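Local coordinates for protein chitinase (Chromobacterium violaceum, PDB 4TXG) that probably hydrolyses the glycosidic bonds of chitin, as a family 18 glycoside hydrolase with chitin-binding ability, at residues 158-163 against 186-191; 246-251 against 304-309; 363-368 against 388-393; 396-401 against 464-469. All coordinates share one frame; numbering follows the deposited sequence.

How the interactions relate
Following the chain from its N terminus, the four contacts come in series. None nests in or crosses another. Interaction 1 closes a loop of 22 residues and pairs strands 155-161 and 185-193. Interaction 2 closes a longer excursion, 52 residues rich in helix, and pairs 247-253 with 308-312. Interaction 3 closes 19 residues and pairs 365-371 with 391-395. Between these pairs the sheet is continuous: Ile186 lies against Lys247 and Val309 against Thr367, through probable backbone hydrogen bonds. Together they build six neighbouring strands of the TIM barrel. Interaction 4 spans 62 residues and joins the loop after strand 391-395 to edge strand 466-468 of a separate antiparallel sheet.

Interaction 1: 158-163 against 186-191; sequences GYFTSW and INYAFA
Tyr159 and Asn187 face each other in register on two neighbouring parallel strands of the family 18 TIM barrel. The ladder is regular. Phe160 N donates to Asn187 O at 2.8 Å, and the flanking bonds Asn187 N to Gly158 O and Ala189 N to Phe160 O complete it. The Tyr159 side chain leaves the sheet at CB on the face that also carries Asn187, with CG anti to the carbonyl carbon (chi1 -86°). CD1 and CE1 then run under Asn187 CB, which sits over the ring face in a CH-pi contact. CZ lies 3.4 Å from Asn187 ND2, above the same ring. The side chains cross obliquely, the amide 71° from the ring plane. At the tip, OH bonds to Asp310, so the tyrosine spans to a third strand. On the other face of the sheet Phe160 CD2 meets Tyr188 CD2 at 3.9 Å. Ser162 CB packs on Tyr188 OH. Where the pairing ends, the peptide before Phe190 is cis, and Trp163 CZ3 reaches Phe190 CD2. Ala189 O accepts from Ser162 N. One water bridges Ser162 and Phe190, lying 2.6 Å from Ser162 OG and accepting from Phe190 N at 3.1 Å.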
loop_
_atom_site.group_PDB
_atom_site.type_symbol
_atom_site.label_atom_id
_atom_site.label_comp_id
_atom_site.label_asym_id
_atom_site.label_seq_id
_atom_site.Cartn_x
_atom_site.Cartn_y
_atom_site.Cartn_z
ATOM N N GLY A 158 -4.535 2.822 11.150
ATOM C CA GLY A 158 -3.565 2.095 11.948
ATOM C C GLY A 158 -3.727 0.598 11.810
ATOM O O GLY A 158 -4.844 0.081 11.908
ATOM N N TYR A 159 -2.621 -0.099 11.554
ATOM C CA TYR A 159 -2.623 -1.553 11.604
ATOM C C TYR A 159 -2.507 -2.038 13.038
ATOM O O TYR A 159 -1.600 -1.636 13.771
ATOM C CB TYR A 159 -1.480 -2.134 10.781
ATOM C CG TYR A 159 -1.824 -2.305 9.329
ATOM C CD1 TYR A 159 -2.453 -3.456 8.881
ATOM C CD2 TYR A 159 -1.498 -1.326 8.400
ATOM C CE1 TYR A 159 -2.769 -3.620 7.550
ATOM C CE2 TYR A 159 -1.802 -1.485 7.064
ATOM C CZ TYR A 159 -2.440 -2.637 6.643
ATOM O OH TYR A 159 -2.755 -2.793 5.307
ATOM N N PHE A 160 -3.436 -2.903 13.419
ATOM C CA PHE A 160 -3.445 -3.560 14.724
ATOM C C PHE A 160 -3.068 -5.021 14.556
ATOM O O PHE A 160 -3.787 -5.767 13.897
ATOM C CB PHE A 160 -4.832 -3.462 15.355
ATOM C CG PHE A 160 -4.955 -4.188 16.664
ATOM C CD1 PHE A 160 -4.572 -3.566 17.850
ATOM C CD2 PHE A 160 -5.436 -5.489 16.713
ATOM C CE1 PHE A 160 -4.689 -4.224 19.062
ATOM C CE2 PHE A 160 -5.551 -6.162 17.923
ATOM C CZ PHE A 160 -5.177 -5.524 19.105
ATOM N N THR A 161 -1.954 -5.436 15.145
ATOM C CA THR A 161 -1.511 -6.818 14.995
ATOM C C THR A 161 -2.118 -7.704 16.065
ATOM O O THR A 161 -2.260 -7.296 17.221
ATOM C CB THR A 161 0.029 -6.927 15.035
ATOM O OG1 THR A 161 0.518 -6.425 16.284
ATOM C CG2 THR A 161 0.649 -6.120 13.897
ATOM N N SER A 162 -2.464 -8.930 15.673
ATOM C CA SER A 162 -3.194 -9.850 16.555
ATOM C C SER A 162 -2.330 -10.525 17.604
ATOM O O SER A 162 -2.856 -11.109 18.562
ATOM C CB SER A 162 -3.880 -10.935 15.720
ATOM O OG SER A 162 -2.924 -11.795 15.108
ATOM N N TRP A 163 -1.011 -10.460 17.429
ATOM C CA TRP A 163 -0.138 -11.335 18.199
ATOM C C TRP A 163 0.501 -10.729 19.445
ATOM O O TRP A 163 1.319 -11.387 20.080
ATOM C CB TRP A 163 0.970 -11.901 17.294
ATOM C CG TRP A 163 1.712 -10.919 16.410
ATOM C CD1 TRP A 163 2.852 -10.227 16.723
ATOM C CD2 TRP A 163 1.397 -10.572 15.054
ATOM N NE1 TRP A 163 3.252 -9.458 15.654
ATOM C CE2 TRP A 163 2.375 -9.656 14.614
ATOM C CE3 TRP A 163 0.380 -10.947 14.168
ATOM C CZ2 TRP A 163 2.368 -9.109 13.333
ATOM C CZ3 TRP A 163 0.371 -10.400 12.897
ATOM C CH2 TRP A 163 1.356 -9.491 12.491
ATOM N N ILE A 186 -9.092 1.283 11.346
ATOM C CA ILE A 186 -8.209 0.286 11.949
ATOM C C ILE A 186 -8.231 -0.979 11.112
ATOM O O ILE A 186 -9.298 -1.520 10.825
ATOM C CB ILE A 186 -8.636 -0.069 13.373
ATOM C CG1 ILE A 186 -8.625 1.174 14.269
ATOM C CG2 ILE A 186 -7.754 -1.199 13.937
ATOM C CD1 ILE A 186 -9.472 0.994 15.539
ATOM N N ASN A 187 -7.048 -1.438 10.726
ATOM C CA ASN A 187 -6.900 -2.682 9.983
ATOM C C ASN A 187 -6.414 -3.781 10.914
ATOM O O ASN A 187 -5.363 -3.641 11.536
ATOM C CB ASN A 187 -5.897 -2.525 8.841
ATOM C CG ASN A 187 -6.409 -1.661 7.706
ATOM O OD1 ASN A 187 -7.601 -1.398 7.586
ATOM N ND2 ASN A 187 -5.488 -1.229 6.846
ATOM N N TYR A 188 -7.159 -4.878 10.992
ATOM C CA TYR A 188 -6.758 -6.006 11.823
ATOM C C TYR A 188 -5.880 -6.972 11.042
ATOM O O TYR A 188 -6.298 -7.497 10.005
ATOM C CB TYR A 188 -8.002 -6.731 12.344
ATOM C CG TYR A 188 -7.721 -7.913 13.241
ATOM C CD1 TYR A 188 -7.428 -9.171 12.713
ATOM C CD2 TYR A 188 -7.773 -7.772 14.625
ATOM C CE1 TYR A 188 -7.194 -10.267 13.547
ATOM C CE2 TYR A 188 -7.529 -8.844 15.457
ATOM C CZ TYR A 188 -7.244 -10.087 14.917
ATOM O OH TYR A 188 -7.020 -11.153 15.758
ATOM N N ALA A 189 -4.683 -7.229 11.564
ATOM C CA ALA A 189 -3.694 -8.092 10.906
ATOM C C ALA A 189 -3.431 -9.357 11.716
ATOM O O ALA A 189 -3.071 -9.247 12.886
ATOM C CB ALA A 189 -2.381 -7.309 10.714
ATOM N N PHE A 190 -3.577 -10.562 11.151
ATOM C CA PHE A 190 -4.001 -10.849 9.774
ATOM C C PHE A 190 -5.003 -11.989 9.718
ATOM O O PHE A 190 -4.897 -12.951 10.488
ATOM C CB PHE A 190 -2.821 -11.285 8.897
ATOM C CG PHE A 190 -1.934 -10.172 8.444
ATOM C CD1 PHE A 190 -2.386 -9.246 7.521
ATOM C CD2 PHE A 190 -0.630 -10.091 8.900
ATOM C CE1 PHE A 190 -1.548 -8.234 7.088
ATOM C CE2 PHE A 190 0.211 -9.083 8.474
ATOM C CZ PHE A 190 -0.257 -8.157 7.565
ATOM N N ALA A 191 -5.932 -11.916 8.769
ATOM C CA ALA A 191 -6.613 -13.116 8.300
ATOM C C ALA A 191 -5.766 -13.759 7.194
ATOM O O ALA A 191 -4.834 -13.141 6.673
ATOM C CB ALA A 191 -8.019 -12.793 7.789
HETATM O O HOH W 1 -3.438 -13.083 12.959
#

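Interaction 2: 246-251 against 304-309; sequences VKTLIS and YGFDGV
The loop just before strand 308-312 is tied to strand 247-253 in the barrel wall, through Thr248 and Asp307. Each holds the other. Thr248 O accepts from Asp307 N at 2.7 Å, and the Asp307 side chain returns to Thr248 N. That second bond is 2.9 Å from Thr248 N to Asp307 OD2, nearly straight at 165°, and uses the anti lone pair. Lys240 and Arg362 also bind this carboxylate through salt bridges, which would probably steady its negative charge. The Lys247 side chain crosses that of Asp307 at about a right angle, its CD 3.7 Å from Asp307 CG. Further along, Ile250 N donates to Gly308 O at 3.1 Å. Leu249 CD2 lies close against Gly308, 3.7 Å from its CA. Phe306 CD2 comes 3.5 Å from Ile250 N. Ile250 CB sits over the Phe306 ring centre, 4.2 Å from the centroid, in a CH-pi contact. Ile250 CG2 and Val309 CG2 pack alongside each other on the same face of the sheet, covered by Leu301 of helix 287-304. The run from Asp307 through Asp310 and Asp312 is the start of the DxxDxDxE signature of family 18 chitinases.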
loop_
_atom_site.group_PDB
_atom_site.type_symbol
_atom_site.label_atom_id
_atom_site.label_comp_id
_atom_site.label_asym_id
_atom_site.label_seq_id
_atom_site.Cartn_x
_atom_site.Cartn_y
_atom_site.Cartn_z
ATOM N N VAL A 246 -15.418 5.494 13.364
ATOM C CA VAL A 246 -14.182 4.768 13.086
ATOM C C VAL A 246 -14.495 3.446 12.391
ATOM O O VAL A 246 -15.343 2.685 12.854
ATOM C CB VAL A 246 -13.376 4.515 14.379
ATOM C CG1 VAL A 246 -12.150 3.643 14.088
ATOM C CG2 VAL A 246 -12.960 5.840 14.997
ATOM N N LYS A 247 -13.813 3.185 11.277
ATOM C CA LYS A 247 -14.024 1.952 10.515
ATOM C C LYS A 247 -13.067 0.847 10.952
ATOM O O LYS A 247 -11.922 1.123 11.301
ATOM C CB LYS A 247 -13.839 2.219 9.015
ATOM C CG LYS A 247 -14.734 3.322 8.466
ATOM C CD LYS A 247 -16.193 2.853 8.449
ATOM C CE LYS A 247 -17.164 4.024 8.397
ATOM N NZ LYS A 247 -16.821 4.955 7.307
ATOM N N THR A 248 -13.527 -0.403 10.930
ATOM C CA THR A 248 -12.593 -1.522 11.047
ATOM C C THR A 248 -12.609 -2.372 9.781
ATOM O O THR A 248 -13.663 -2.611 9.180
ATOM C CB THR A 248 -12.894 -2.413 12.274
ATOM O OG1 THR A 248 -14.249 -2.886 12.226
ATOM C CG2 THR A 248 -12.672 -1.625 13.557
ATOM N N LEU A 249 -11.421 -2.800 9.359
ATOM C CA LEU A 249 -11.289 -3.652 8.188
ATOM C C LEU A 249 -10.442 -4.867 8.537
ATOM O O LEU A 249 -9.514 -4.776 9.343
ATOM C CB LEU A 249 -10.661 -2.891 7.009
ATOM C CG LEU A 249 -11.523 -1.750 6.437
ATOM C CD1 LEU A 249 -11.176 -0.430 7.110
ATOM C CD2 LEU A 249 -11.360 -1.645 4.932
ATOM N N ILE A 250 -10.772 -6.004 7.940
ATOM C CA ILE A 250 -9.975 -7.208 8.141
ATOM C C ILE A 250 -8.900 -7.291 7.047
ATOM O O ILE A 250 -9.209 -7.293 5.848
ATOM C CB ILE A 250 -10.880 -8.479 8.177
ATOM C CG1 ILE A 250 -10.037 -9.743 8.393
ATOM C CG2 ILE A 250 -11.784 -8.586 6.924
ATOM C CD1 ILE A 250 -9.269 -9.754 9.735
ATOM N N SER A 251 -7.632 -7.305 7.457
ATOM C CA SER A 251 -6.547 -7.432 6.486
ATOM C C SER A 251 -6.222 -8.899 6.254
ATOM O O SER A 251 -6.115 -9.678 7.200
ATOM C CB SER A 251 -5.296 -6.686 6.939
ATOM O OG SER A 251 -5.577 -5.321 7.133
ATOM N N TYR A 304 -18.907 -10.487 12.091
ATOM C CA TYR A 304 -18.098 -9.811 13.102
ATOM C C TYR A 304 -18.204 -8.292 13.069
ATOM O O TYR A 304 -17.558 -7.601 13.867
ATOM C CB TYR A 304 -16.638 -10.239 12.956
ATOM C CG TYR A 304 -16.448 -11.715 13.230
ATOM C CD1 TYR A 304 -16.719 -12.241 14.493
ATOM C CD2 TYR A 304 -16.030 -12.588 12.229
ATOM C CE1 TYR A 304 -16.568 -13.590 14.761
ATOM C CE2 TYR A 304 -15.868 -13.944 12.486
ATOM C CZ TYR A 304 -16.136 -14.436 13.757
ATOM O OH TYR A 304 -15.986 -15.775 14.033
ATOM N N GLY A 305 -19.030 -7.773 12.171
ATOM C CA GLY A 305 -19.285 -6.343 12.126
ATOM C C GLY A 305 -18.133 -5.503 11.590
ATOM O O GLY A 305 -18.018 -4.324 11.920
ATOM N N PHE A 306 -17.279 -6.096 10.761
ATOM C CA PHE A 306 -16.257 -5.313 10.067
ATOM C C PHE A 306 -16.879 -4.462 8.965
ATOM O O PHE A 306 -17.925 -4.809 8.412
ATOM C CB PHE A 306 -15.170 -6.217 9.478
ATOM C CG PHE A 306 -14.127 -6.635 10.482
ATOM C CD1 PHE A 306 -14.296 -7.788 11.233
ATOM C CD2 PHE A 306 -12.984 -5.868 10.676
ATOM C CE1 PHE A 306 -13.343 -8.172 12.169
ATOM C CE2 PHE A 306 -12.016 -6.249 11.599
ATOM C CZ PHE A 306 -12.205 -7.399 12.357
ATOM N N ASP A 307 -16.228 -3.343 8.653
ATOM C CA ASP A 307 -16.727 -2.407 7.645
ATOM C C ASP A 307 -16.103 -2.616 6.274
ATOM O O ASP A 307 -16.468 -1.941 5.312
ATOM C CB ASP A 307 -16.463 -0.970 8.089
ATOM C CG ASP A 307 -17.115 -0.653 9.408
ATOM O OD1 ASP A 307 -18.360 -0.622 9.449
ATOM O OD2 ASP A 307 -16.393 -0.455 10.406
ATOM N N GLY A 308 -15.136 -3.520 6.184
ATOM C CA GLY A 308 -14.470 -3.732 4.914
ATOM C C GLY A 308 -13.409 -4.799 4.977
ATOM O O GLY A 308 -13.107 -5.329 6.046
ATOM N N VAL A 309 -12.849 -5.105 3.813
ATOM C CA VAL A 309 -11.758 -6.070 3.685
ATOM C C VAL A 309 -10.555 -5.362 3.081
ATOM O O VAL A 309 -10.701 -4.594 2.125
ATOM C CB VAL A 309 -12.170 -7.266 2.792
ATOM C CG1 VAL A 309 -11.021 -8.245 2.624
ATOM C CG2 VAL A 309 -13.355 -7.974 3.398
#

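Interaction 3: 363-368 against 388-393; sequences YYQITA and YLDFVN
Strands 365-368 and 391-393 run parallel with a 34° twist, and Asn393 N donates to Ala368 O at 2.8 Å in an almost perfectly straight line. Asp390 does much of the gripping. Its OD1 takes the Tyr363 hydroxyl at 2.6 Å through the syn lone pair, with ring and carboxylate 79° apart. Its OD2 accepts from Ile366 N at 2.8 Å on the anti side, well out of the carboxylate plane, while Asp390 N donates back to Ile366 O. Arg350 and Tyr140 bind the same carboxylate. The two strands are joined through helix 374-377, a beta-alpha-beta unit of the TIM barrel. On one face Phe391, with CG held between its backbone N and carbonyl carbon (chi1 57°), lays its ring under Thr367. Thr367 CG2 sits over the ring centre, 3.4 Å from the centroid. On the other face Leu389 CD2 touches Ile366 CG2, and Leu389 CD1 touches Ala368 CB. A water donates to Thr367 OG1 and accepts from Asn393 ND2; the threonine hydroxyl also bonds to Asp310.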
loop_
_atom_site.group_PDB
_atom_site.type_symbol
_atom_site.label_atom_id
_atom_site.label_comp_id
_atom_site.label_asym_id
_atom_site.label_seq_id
_atom_site.Cartn_x
_atom_site.Cartn_y
_atom_site.Cartn_z
ATOM N N TYR A 363 -22.639 0.172 3.811
ATOM C CA TYR A 363 -21.597 0.037 2.799
ATOM C C TYR A 363 -20.400 -0.781 3.280
ATOM O O TYR A 363 -20.014 -0.701 4.454
ATOM C CB TYR A 363 -21.146 1.435 2.361
ATOM C CG TYR A 363 -20.205 1.399 1.200
ATOM C CD1 TYR A 363 -20.673 1.127 -0.076
ATOM C CD2 TYR A 363 -18.847 1.609 1.377
ATOM C CE1 TYR A 363 -19.817 1.080 -1.147
ATOM C CE2 TYR A 363 -17.979 1.559 0.308
ATOM C CZ TYR A 363 -18.474 1.302 -0.950
ATOM O OH TYR A 363 -17.635 1.247 -2.033
ATOM N N TYR A 364 -19.806 -1.561 2.375
ATOM C CA TYR A 364 -18.587 -2.318 2.678
ATOM C C TYR A 364 -17.441 -1.870 1.780
ATOM O O TYR A 364 -17.559 -1.889 0.558
ATOM C CB TYR A 364 -18.805 -3.830 2.513
ATOM C CG TYR A 364 -19.905 -4.391 3.391
ATOM C CD1 TYR A 364 -19.741 -4.476 4.771
ATOM C CD2 TYR A 364 -21.103 -4.832 2.843
ATOM C CE1 TYR A 364 -20.747 -4.987 5.584
ATOM C CE2 TYR A 364 -22.123 -5.342 3.647
ATOM C CZ TYR A 364 -21.937 -5.416 5.015
ATOM O OH TYR A 364 -22.942 -5.924 5.818
ATOM N N GLN A 365 -16.336 -1.472 2.395
ATOM C CA GLN A 365 -15.177 -0.997 1.645
ATOM C C GLN A 365 -14.244 -2.142 1.247
ATOM O O GLN A 365 -14.105 -3.126 1.971
ATOM C CB GLN A 365 -14.404 0.056 2.462
ATOM C CG GLN A 365 -15.092 1.432 2.523
ATOM C CD GLN A 365 -14.284 2.474 3.293
ATOM O OE1 GLN A 365 -13.838 2.220 4.412
ATOM N NE2 GLN A 365 -14.091 3.652 2.693
ATOM N N ILE A 366 -13.619 -2.013 0.082
ATOM C CA ILE A 366 -12.479 -2.868 -0.261
ATOM C C ILE A 366 -11.246 -2.009 -0.372
ATOM O O ILE A 366 -11.220 -1.042 -1.140
ATOM C CB ILE A 366 -12.668 -3.605 -1.584
ATOM C CG1 ILE A 366 -13.987 -4.347 -1.589
ATOM C CG2 ILE A 366 -11.495 -4.575 -1.824
ATOM C CD1 ILE A 366 -14.218 -5.092 -2.858
ATOM N N THR A 367 -10.223 -2.346 0.401
ATOM C CA THR A 367 -8.963 -1.645 0.280
ATOM C C THR A 367 -7.858 -2.659 -0.005
ATOM O O THR A 367 -8.080 -3.869 0.030
ATOM C CB THR A 367 -8.654 -0.826 1.552
ATOM O OG1 THR A 367 -8.405 -1.699 2.662
ATOM C CG2 THR A 367 -9.848 0.075 1.894
ATOM N N ALA A 368 -6.668 -2.159 -0.317
ATOM C CA ALA A 368 -5.538 -3.045 -0.512
ATOM C C ALA A 368 -4.269 -2.390 -0.027
ATOM O O ALA A 368 -4.083 -1.188 -0.179
ATOM C CB ALA A 368 -5.402 -3.442 -1.993
ATOM N N TYR A 388 -11.336 -0.967 -8.655
ATOM C CA TYR A 388 -12.254 -1.672 -7.757
ATOM C C TYR A 388 -12.093 -1.282 -6.289
ATOM O O TYR A 388 -12.902 -1.676 -5.450
ATOM C CB TYR A 388 -12.072 -3.187 -7.911
ATOM C CG TYR A 388 -12.290 -3.628 -9.338
ATOM C CD1 TYR A 388 -13.542 -3.498 -9.935
ATOM C CD2 TYR A 388 -11.247 -4.142 -10.099
ATOM C CE1 TYR A 388 -13.755 -3.877 -11.247
ATOM C CE2 TYR A 388 -11.456 -4.522 -11.426
ATOM C CZ TYR A 388 -12.713 -4.386 -11.984
ATOM O OH TYR A 388 -12.938 -4.760 -13.297
ATOM N N LEU A 389 -11.046 -0.522 -5.979
ATOM C CA LEU A 389 -10.667 -0.287 -4.595
ATOM C C LEU A 389 -11.166 1.049 -4.063
ATOM O O LEU A 389 -10.935 2.104 -4.665
ATOM C CB LEU A 389 -9.141 -0.349 -4.451
ATOM C CG LEU A 389 -8.543 -1.677 -4.898
ATOM C CD1 LEU A 389 -7.016 -1.607 -4.912
ATOM C CD2 LEU A 389 -9.019 -2.788 -3.970
ATOM N N ASP A 390 -11.849 1.010 -2.928
ATOM C CA ASP A 390 -12.249 2.257 -2.287
ATOM C C ASP A 390 -11.041 3.147 -2.034
ATOM O O ASP A 390 -11.098 4.355 -2.253
ATOM C CB ASP A 390 -12.981 1.974 -0.988
ATOM C CG ASP A 390 -14.362 1.435 -1.233
ATOM O OD1 ASP A 390 -15.303 2.253 -1.347
ATOM O OD2 ASP A 390 -14.501 0.202 -1.354
ATOM N N PHE A 391 -9.950 2.546 -1.565
ATOM C CA PHE A 391 -8.673 3.248 -1.519
ATOM C C PHE A 391 -7.530 2.265 -1.366
ATOM O O PHE A 391 -7.755 1.082 -1.085
ATOM C CB PHE A 391 -8.638 4.319 -0.400
ATOM C CG PHE A 391 -8.928 3.807 0.992
ATOM C CD1 PHE A 391 -7.937 3.201 1.749
ATOM C CD2 PHE A 391 -10.176 4.006 1.571
ATOM C CE1 PHE A 391 -8.186 2.771 3.050
ATOM C CE2 PHE A 391 -10.444 3.561 2.872
ATOM C CZ PHE A 391 -9.442 2.949 3.611
ATOM N N VAL A 392 -6.308 2.744 -1.585
ATOM C CA VAL A 392 -5.135 1.908 -1.366
ATOM C C VAL A 392 -4.329 2.435 -0.195
ATOM O O VAL A 392 -4.349 3.620 0.089
ATOM C CB VAL A 392 -4.220 1.826 -2.614
ATOM C CG1 VAL A 392 -4.959 1.131 -3.756
ATOM C CG2 VAL A 392 -3.724 3.201 -3.049
ATOM N N ASN A 393 -3.645 1.521 0.484
ATOM C CA ASN A 393 -2.678 1.853 1.519
ATOM C C ASN A 393 -1.314 1.510 0.971
ATOM O O ASN A 393 -0.968 0.330 0.862
ATOM C CB ASN A 393 -2.962 1.068 2.799
ATOM C CG ASN A 393 -4.325 1.388 3.375
ATOM O OD1 ASN A 393 -4.700 2.554 3.465
ATOM N ND2 ASN A 393 -5.083 0.360 3.724
HETATM O O HOH W 2 -7.707 -0.116 4.998
#

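Interaction 4: 396-401 against 464-469; sequences SYDLHG and YTRGWK. With CS (cesium ion), chain M.
Asp398 and Arg466 form a salt bridge in which the guanidinium grips the carboxylate side-on with two nitrogens. NE donates to Asp398 OD1 at 2.9 Å, coming from above the carboxylate plane. NH2 donates to Asp398 OD2 at 2.8 Å, on the syn side, and the two planes are 25° apart. Asn410 also bonds to Asp398 OD1. A cesium ion supplies the metal contacts. It is bound by Tyr464 OH at 3.1 Å, by Asp398 OD2 at a longer 3.6 Å, and by two waters, one of them bonded to Tyr397 OH. Tyr397 and Asp398 belong to the MxYD motif of family 18, at the C-terminal end of strand 391-395. Trp468 lies on the outermost strand of a four-stranded antiparallel sheet, in the alpha+beta insertion between barrel strands 457-462 and 599-603. Packing makes up the rest. The Tyr397 and Tyr464 side chains cross at about a right angle, with Tyr397 CD1 3.3 Å from Tyr464 OH. Trp468 CZ2 lies 3.2 Å from Gly401 C, and its CH2 meets His400 CB.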
loop_
_atom_site.group_PDB
_atom_site.type_symbol
_atom_site.label_atom_id
_atom_site.label_comp_id
_atom_site.label_asym_id
_atom_site.label_seq_id
_atom_site.Cartn_x
_atom_site.Cartn_y
_atom_site.Cartn_z
ATOM N N SER A 396 4.807 2.325 1.602
ATOM C CA SER A 396 5.980 3.167 1.398
ATOM C C SER A 396 6.899 3.092 2.616
ATOM O O SER A 396 7.220 4.094 3.255
ATOM C CB SER A 396 5.554 4.611 1.108
ATOM O OG SER A 396 4.431 4.990 1.892
ATOM N N TYR A 397 7.293 1.868 2.931
ATOM C CA TYR A 397 8.273 1.590 3.963
ATOM C C TYR A 397 8.900 0.259 3.579
ATOM O O TYR A 397 8.497 -0.345 2.581
ATOM C CB TYR A 397 7.641 1.555 5.361
ATOM C CG TYR A 397 6.311 0.805 5.480
ATOM C CD1 TYR A 397 6.231 -0.567 5.254
ATOM C CD2 TYR A 397 5.150 1.472 5.843
ATOM C CE1 TYR A 397 5.018 -1.247 5.371
ATOM C CE2 TYR A 397 3.940 0.798 5.971
ATOM C CZ TYR A 397 3.885 -0.562 5.735
ATOM O OH TYR A 397 2.685 -1.231 5.857
ATOM N N ASP A 398 9.871 -0.196 4.364
ATOM C CA ASP A 398 10.713 -1.329 3.976
ATOM C C ASP A 398 11.285 -1.157 2.572
ATOM O O ASP A 398 11.439 -2.133 1.831
ATOM C CB ASP A 398 9.943 -2.645 4.077
ATOM C CG ASP A 398 9.776 -3.102 5.510
ATOM O OD1 ASP A 398 10.411 -2.506 6.402
ATOM O OD2 ASP A 398 9.025 -4.069 5.744
ATOM N N LEU A 399 11.625 0.082 2.220
ATOM C CA LEU A 399 12.286 0.374 0.948
ATOM C C LEU A 399 13.754 -0.052 1.004
ATOM O O LEU A 399 14.362 -0.355 -0.025
ATOM C CB LEU A 399 12.185 1.871 0.610
ATOM C CG LEU A 399 10.765 2.399 0.375
ATOM C CD1 LEU A 399 10.760 3.914 0.193
ATOM C CD2 LEU A 399 10.145 1.704 -0.825
ATOM N N HIS A 400 14.306 -0.064 2.215
ATOM C CA HIS A 400 15.648 -0.574 2.492
ATOM C C HIS A 400 15.613 -1.336 3.815
ATOM O O HIS A 400 14.827 -1.011 4.702
ATOM C CB HIS A 400 16.680 0.563 2.561
ATOM C CG HIS A 400 17.010 1.152 1.229
ATOM N ND1 HIS A 400 17.668 0.445 0.246
ATOM C CD2 HIS A 400 16.764 2.381 0.704
ATOM C CE1 HIS A 400 17.811 1.204 -0.826
ATOM N NE2 HIS A 400 17.273 2.386 -0.570
ATOM N N GLY A 401 16.469 -2.341 3.947
ATOM C CA GLY A 401 16.471 -3.199 5.122
ATOM C C GLY A 401 17.549 -4.251 4.972
ATOM O O GLY A 401 18.167 -4.352 3.913
ATOM N N TYR A 464 8.363 1.509 13.293
ATOM C CA TYR A 464 9.365 0.526 13.686
ATOM C C TYR A 464 10.650 0.841 12.927
ATOM O O TYR A 464 10.642 1.624 11.985
ATOM C CB TYR A 464 8.902 -0.901 13.370
ATOM C CG TYR A 464 8.713 -1.104 11.883
ATOM C CD1 TYR A 464 7.498 -0.805 11.279
ATOM C CD2 TYR A 464 9.763 -1.538 11.070
ATOM C CE1 TYR A 464 7.321 -0.956 9.924
ATOM C CE2 TYR A 464 9.589 -1.691 9.702
ATOM C CZ TYR A 464 8.367 -1.390 9.137
ATOM O OH TYR A 464 8.175 -1.533 7.778
ATOM N N THR A 465 11.739 0.211 13.337
ATOM C CA THR A 465 13.032 0.395 12.693
ATOM C C THR A 465 13.443 -0.810 11.858
ATOM O O THR A 465 12.916 -1.916 12.031
ATOM C CB THR A 465 14.149 0.619 13.736
ATOM O OG1 THR A 465 14.342 -0.598 14.468
ATOM C CG2 THR A 465 13.769 1.728 14.703
ATOM N N ARG A 466 14.388 -0.578 10.952
ATOM C CA ARG A 466 15.212 -1.643 10.377
ATOM C C ARG A 466 16.648 -1.197 10.589
ATOM O O ARG A 466 16.916 -0.004 10.727
ATOM C CB ARG A 466 14.942 -1.862 8.887
ATOM C CG ARG A 466 13.518 -2.237 8.513
ATOM C CD ARG A 466 13.084 -3.584 9.060
ATOM N NE ARG A 466 11.938 -4.077 8.301
ATOM C CZ ARG A 466 11.208 -5.126 8.654
ATOM N NH1 ARG A 466 11.500 -5.794 9.765
ATOM N NH2 ARG A 466 10.186 -5.501 7.896
ATOM N N GLY A 467 17.584 -2.132 10.617
ATOM C CA GLY A 467 18.947 -1.728 10.907
ATOM C C GLY A 467 20.003 -2.761 10.571
ATOM O O GLY A 467 19.709 -3.956 10.477
ATOM N N TRP A 468 21.230 -2.269 10.413
ATOM C CA TRP A 468 22.413 -3.057 10.062
ATOM C C TRP A 468 23.511 -2.862 11.107
ATOM O O TRP A 468 23.563 -1.824 11.764
ATOM C CB TRP A 468 22.989 -2.632 8.710
ATOM C CG TRP A 468 22.120 -2.738 7.487
ATOM C CD1 TRP A 468 22.226 -3.671 6.493
ATOM C CD2 TRP A 468 21.065 -1.846 7.086
ATOM N NE1 TRP A 468 21.291 -3.429 5.510
ATOM C CE2 TRP A 468 20.564 -2.316 5.852
ATOM C CE3 TRP A 468 20.484 -0.703 7.657
ATOM C CZ2 TRP A 468 19.518 -1.690 5.178
ATOM C CZ3 TRP A 468 19.438 -0.080 6.988
ATOM C CH2 TRP A 468 18.959 -0.581 5.763
ATOM N N LYS A 469 24.405 -3.844 11.226
ATOM C CA LYS A 469 25.622 -3.682 12.019
ATOM C C LYS A 469 26.810 -3.816 11.084
ATOM O O LYS A 469 26.639 -4.205 9.926
ATOM C CB LYS A 469 25.695 -4.710 13.156
ATOM C CG LYS A 469 25.761 -6.172 12.726
ATOM C CD LYS A 469 25.821 -7.071 13.964
ATOM C CE LYS A 469 25.603 -8.545 13.634
ATOM N NZ LYS A 469 26.844 -9.185 13.128
HETATM CS CS CS M . 6.029 -3.714 7.631
HETATM O O HOH W 3 3.063 -4.039 6.212
HETATM O O HOH W 4 6.634 -6.413 8.769
#